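PDB 5AH0: lipase from Pelosinus fermentans, which probably hydrolyses ester bonds of lipids and also breaks down the polyester poly(butylene adipate-co-terephthalate). Local coordinates for residues A[29-32]-A[33-36]; A[366-369]-A[370-374]. One frame throughout, in Å; residues are numbered along the deposited sequence.

Contact 1. Residues A[29-32]-A[33-36]; sequences ITDY and EQEL
Asp31 and Gln34 meet at the start of helix 32-38. OD2 of Asp31 stands over the face of the Gln34 amide, 3.3 Å from its CD. Carboxylate and amide planes are 23° apart, close to parallel. The Gln34 chain is extended beyond CG, which brings its amide alongside OD2. Asp31 has CG anti to the backbone N (chi1 -165°). This torsion swings the carboxylate forward and brings Asp31 OD1 to 3.5 Å from Gln34 N.

Asp31 OD1 makes a salt bridge to Arg17 NH1, which together with the nearby helix N terminus would probably favour the ionised form. Glu33 turns its end away from the turn and hydrogen-bonds through OE1 to Thr45 on strand 43-46.

Asp31 is the N-cap residue and also the centre of an inverse gamma turn. That turn is closed by a weak bond from Tyr32 N to Thr30 O. The chain thus bends tightly just before the helix begins.

Backbone bonds form the first turn. Glu35 N donates to Asp31 O at 3.0 Å, in a nearly straight bond. Leu36 N donates to Tyr32 O at 2.8 Å.

Among the carbons, Thr30 CG2 touches Glu35 CG at 4.1 Å, the two side chains crossing at about a right angle. Side-chain carbons also lie close beside the carbonyl oxygens of the turn. Glu35 CG is 3.2 Å from Asp31 O, and Leu36 CB is 3.3 Å from Tyr32 O. The Tyr32 ring is buried on helix 370-380, where it meets Tyr373 with planes at about 45°. Its hydroxyl hydrogen-bonds to Leu368 O.

Contact 2. Residues A[366-369]-A[370-374]; sequences NALT and LSWYK
Leu368 lays its CD1 methyl over one face of the Trp372 indole. This CH-pi contact puts CD1 3.6 Å from the centroid of the six-membered ring, only 4° off the ring normal. The methyl is therefore nearly centred on that ring. Trp372 CG is anti to the backbone N, which brings the indole back along the first helical turn towards Leu368.

The same leucine reaches a second ring. Its CB is 4.0 Å from Tyr373 CE2, on an oblique approach. The two aromatic side chains also pack together: Trp372 CE3 stands 3.6 Å above the centre of the Tyr373 ring. This is the tight part of the contact. Leu368 and Tyr373 are buried, and the Tyr373 hydroxyl is held by a hydrogen bond to Ala360 O. Tyr262 meets the Trp372 ring edge-to-face.

The other side faces solvent and is polar, held by two hydrogen bonds. Thr369 OG1 sits between its own N and carbonyl carbon (chi1 60°) and points at the helix start. There it accepts from Trp372 N at 2.8 Å, with a bent N-H...O angle of 146°. Thr369 O takes the next amide, Tyr373 N, at 3.1 Å. Thr369 O also lies near the plane of the Tyr373 ring, at the edge, 3.4 Å from CD2. Ser371 is the loose part: of its exposed side chain, CB comes nearest, 3.7 Å from Thr369 OG1.

Thr369 is thus a side-chain N-cap. Leu368 just before it packs on Tyr373, five residues on, as in a hydrophobic staple. The two together mark the beginning of helix 370-380, the last helix of this alpha/beta-hydrolase domain.

In the fold
The chain runs from strand 6-9 through a long loop. Contact 1 ends that loop where it enters helix 32-38, which leads on to strand 43-46. Much later, after strand 352-353, contact 2 ends another loop at the start of helix 370-380. Each is a local closure at a helix N terminus. They come in series, so neither nests in nor crosses the other. In space the centres of contact 1 and contact 2 are about 10 Å apart, and the two contacts touch. Glu35 CB packs on Leu370 CD2 at 3.6 Å. Within the alpha/beta-hydrolase fold, helix 32-38 is thus tied to helix 370-380 and to the loop leading into it.

Contact 1. Residues A[29-32]-A[33-36]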
loop_
_atom_site.group_PDB
_atom_site.type_symbol
_atom_site.label_atom_id
_atom_site.label_comp_id
_atom_site.label_asym_id
_atom_site.label_seq_id
_atom_site.Cartn_x
_atom_site.Cartn_y
_atom_site.Cartn_z
ATOM N N ILE A 29 -7.423 5.977 -16.511
ATOM C CA ILE A 29 -7.078 6.316 -17.886
ATOM C C ILE A 29 -6.475 7.719 -17.974
ATOM O O ILE A 29 -6.226 8.222 -19.068
ATOM C CB ILE A 29 -8.295 6.215 -18.820
ATOM C CG1 ILE A 29 -9.322 7.295 -18.486
ATOM C CG2 ILE A 29 -8.918 4.813 -18.740
ATOM C CD1 ILE A 29 -10.460 7.374 -19.489
ATOM N N THR A 30 -6.261 8.351 -16.820
ATOM C CA THR A 30 -5.400 9.534 -16.729
ATOM C C THR A 30 -4.070 9.184 -16.028
ATOM O O THR A 30 -4.052 8.492 -15.012
ATOM C CB THR A 30 -6.114 10.674 -15.975
ATOM O OG1 THR A 30 -7.401 10.898 -16.564
ATOM C CG2 THR A 30 -5.309 11.966 -16.030
ATOM N N ASP A 31 -2.952 9.665 -16.546
ATOM C CA ASP A 31 -1.681 9.366 -15.893
ATOM C C ASP A 31 -1.353 10.440 -14.860
ATOM O O ASP A 31 -0.639 11.390 -15.172
ATOM C CB ASP A 31 -0.545 9.265 -16.913
ATOM C CG ASP A 31 0.697 8.610 -16.329
ATOM O OD1 ASP A 31 0.797 8.510 -15.079
ATOM O OD2 ASP A 31 1.579 8.206 -17.112
ATOM N N TYR A 32 -1.864 10.285 -13.637
ATOM C CA TYR A 32 -1.727 11.314 -12.601
ATOM C C TYR A 32 -0.276 11.648 -12.321
ATOM O O TYR A 32 0.080 12.818 -12.153
ATOM C CB TYR A 32 -2.412 10.894 -11.296
ATOM C CG TYR A 32 -3.940 10.991 -11.284
ATOM C CD1 TYR A 32 -4.658 11.459 -12.392
ATOM C CD2 TYR A 32 -4.664 10.605 -10.149
ATOM C CE1 TYR A 32 -6.074 11.520 -12.368
ATOM C CE2 TYR A 32 -6.056 10.665 -10.116
ATOM C CZ TYR A 32 -6.758 11.123 -11.227
ATOM O OH TYR A 32 -8.136 11.174 -11.165
ATOM N N GLU A 33 0.565 10.624 -12.263
ATOM C CA GLU A 33 1.979 10.845 -12.007
ATOM C C GLU A 33 2.577 11.823 -13.020
ATOM O O GLU A 33 3.237 12.787 -12.641
ATOM C CB GLU A 33 2.760 9.533 -12.042
ATOM C CG GLU A 33 4.204 9.683 -11.609
ATOM C CD GLU A 33 5.164 8.942 -12.521
ATOM O OE1 GLU A 33 5.402 7.735 -12.284
ATOM O OE2 GLU A 33 5.684 9.571 -13.474
ATOM N N GLN A 34 2.370 11.563 -14.306
ATOM C CA GLN A 34 2.939 12.426 -15.345
ATOM C C GLN A 34 2.308 13.818 -15.364
ATOM O O GLN A 34 3.000 14.810 -15.613
ATOM C CB GLN A 34 2.804 11.775 -16.725
ATOM C CG GLN A 34 3.846 10.687 -16.995
ATOM C CD GLN A 34 3.837 10.212 -18.440
ATOM O OE1 GLN A 34 3.033 10.677 -19.255
ATOM N NE2 GLN A 34 4.731 9.281 -18.766
ATOM N N GLU A 35 1.001 13.892 -15.109
ATOM C CA GLU A 35 0.332 15.187 -15.081
ATOM C C GLU A 35 0.849 16.028 -13.925
ATOM O O GLU A 35 1.173 17.201 -14.104
ATOM C CB GLU A 35 -1.186 15.032 -14.972
ATOM C CG GLU A 35 -1.832 14.222 -16.080
ATOM C CD GLU A 35 -1.534 14.783 -17.438
ATOM O OE1 GLU A 35 -1.317 16.007 -17.528
ATOM O OE2 GLU A 35 -1.507 14.007 -18.416
ATOM N N LEU A 36 0.966 15.416 -12.753
ATOM C CA LEU A 36 1.535 16.110 -11.609
ATOM C C LEU A 36 2.929 16.652 -11.946
ATOM O O LEU A 36 3.236 17.819 -11.668
ATOM C CB LEU A 36 1.608 15.184 -10.400
ATOM C CG LEU A 36 0.313 14.882 -9.650
ATOM C CD1 LEU A 36 0.621 14.123 -8.366
ATOM C CD2 LEU A 36 -0.445 16.165 -9.350
#

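Contact 2. Residues A[366-369]-A[370-374]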
loop_
_atom_site.group_PDB
_atom_site.type_symbol
_atom_site.label_atom_id
_atom_site.label_comp_id
_atom_site.label_asym_id
_atom_site.label_seq_id
_atom_site.Cartn_x
_atom_site.Cartn_y
_atom_site.Cartn_z
ATOM N N ASN A 366 -16.832 7.783 -8.929
ATOM C CA ASN A 366 -16.639 8.936 -8.062
ATOM C C ASN A 366 -15.168 9.206 -7.785
ATOM O O ASN A 366 -14.807 9.607 -6.672
ATOM C CB ASN A 366 -17.375 8.764 -6.745
ATOM C CG ASN A 366 -17.580 10.073 -6.035
ATOM O OD1 ASN A 366 -17.371 11.143 -6.618
ATOM N ND2 ASN A 366 -17.982 10.008 -4.770
ATOM N N ALA A 367 -14.333 8.983 -8.797
ATOM C CA ALA A 367 -12.883 9.038 -8.644
ATOM C C ALA A 367 -12.371 10.401 -8.176
ATOM O O ALA A 367 -12.811 11.446 -8.674
ATOM C CB ALA A 367 -12.211 8.656 -9.953
ATOM N N LEU A 368 -11.462 10.376 -7.199
ATOM C CA LEU A 368 -10.675 11.560 -6.844
ATOM C C LEU A 368 -9.964 12.051 -8.085
ATOM O O LEU A 368 -9.361 11.265 -8.798
ATOM C CB LEU A 368 -9.660 11.235 -5.768
ATOM C CG LEU A 368 -10.269 10.912 -4.412
ATOM C CD1 LEU A 368 -9.158 10.798 -3.371
ATOM C CD2 LEU A 368 -11.304 11.974 -4.024
ATOM N N THR A 369 -10.024 13.348 -8.341
ATOM C CA THR A 369 -9.552 13.891 -9.611
ATOM C C THR A 369 -8.058 14.202 -9.671
ATOM O O THR A 369 -7.354 14.194 -8.655
ATOM C CB THR A 369 -10.289 15.172 -9.941
ATOM O OG1 THR A 369 -10.035 16.117 -8.897
ATOM C CG2 THR A 369 -11.803 14.911 -10.051
ATOM N N LEU A 370 -7.581 14.461 -10.883
ATOM C CA LEU A 370 -6.230 14.949 -11.079
ATOM C C LEU A 370 -6.054 16.232 -10.281
ATOM O O LEU A 370 -5.023 16.461 -9.635
ATOM C CB LEU A 370 -5.946 15.182 -12.565
ATOM C CG LEU A 370 -4.707 16.017 -12.895
ATOM C CD1 LEU A 370 -3.488 15.380 -12.267
ATOM C CD2 LEU A 370 -4.521 16.117 -14.408
ATOM N N SER A 371 -7.079 17.068 -10.336
ATOM C CA SER A 371 -7.066 18.334 -9.635
ATOM C C SER A 371 -7.001 18.098 -8.124
ATOM O O SER A 371 -6.330 18.840 -7.412
ATOM C CB SER A 371 -8.294 19.147 -10.022
ATOM O OG SER A 371 -8.370 20.348 -9.291
ATOM N N TRP A 372 -7.673 17.061 -7.626
ATOM C CA TRP A 372 -7.595 16.751 -6.193
ATOM C C TRP A 372 -6.163 16.407 -5.760
ATOM O O TRP A 372 -5.677 16.893 -4.737
ATOM C CB TRP A 372 -8.517 15.601 -5.838
ATOM C CG TRP A 372 -8.638 15.322 -4.349
ATOM C CD1 TRP A 372 -9.579 15.826 -3.500
ATOM C CD2 TRP A 372 -7.800 14.472 -3.551
ATOM N NE1 TRP A 372 -9.387 15.337 -2.231
ATOM C CE2 TRP A 372 -8.297 14.511 -2.232
ATOM C CE3 TRP A 372 -6.670 13.694 -3.821
ATOM C CZ2 TRP A 372 -7.710 13.799 -1.187
ATOM C CZ3 TRP A 372 -6.088 12.982 -2.782
ATOM C CH2 TRP A 372 -6.605 13.044 -1.479
ATOM N N TYR A 373 -5.496 15.568 -6.547
ATOM C CA TYR A 373 -4.111 15.193 -6.269
ATOM C C TYR A 373 -3.151 16.366 -6.454
ATOM O O TYR A 373 -2.150 16.466 -5.745
ATOM C CB TYR A 373 -3.692 14.003 -7.143
ATOM C CG TYR A 373 -4.122 12.694 -6.523
ATOM C CD1 TYR A 373 -3.337 12.082 -5.554
ATOM C CD2 TYR A 373 -5.335 12.087 -6.868
ATOM C CE1 TYR A 373 -3.721 10.892 -4.954
ATOM C CE2 TYR A 373 -5.728 10.887 -6.269
ATOM C CZ TYR A 373 -4.908 10.300 -5.313
ATOM O OH TYR A 373 -5.265 9.118 -4.707
ATOM N N LYS A 374 -3.456 17.258 -7.394
ATOM C CA LYS A 374 -2.679 18.489 -7.534
ATOM C C LYS A 374 -2.778 19.294 -6.231
ATOM O O LYS A 374 -1.778 19.799 -5.719
ATOM C CB LYS A 374 -3.168 19.303 -8.730
ATOM C CG LYS A 374 -2.443 20.600 -8.981
ATOM C CD LYS A 374 -2.845 21.123 -10.352
ATOM C CE LYS A 374 -2.155 22.433 -10.710
ATOM N NZ LYS A 374 -2.566 23.529 -9.805
#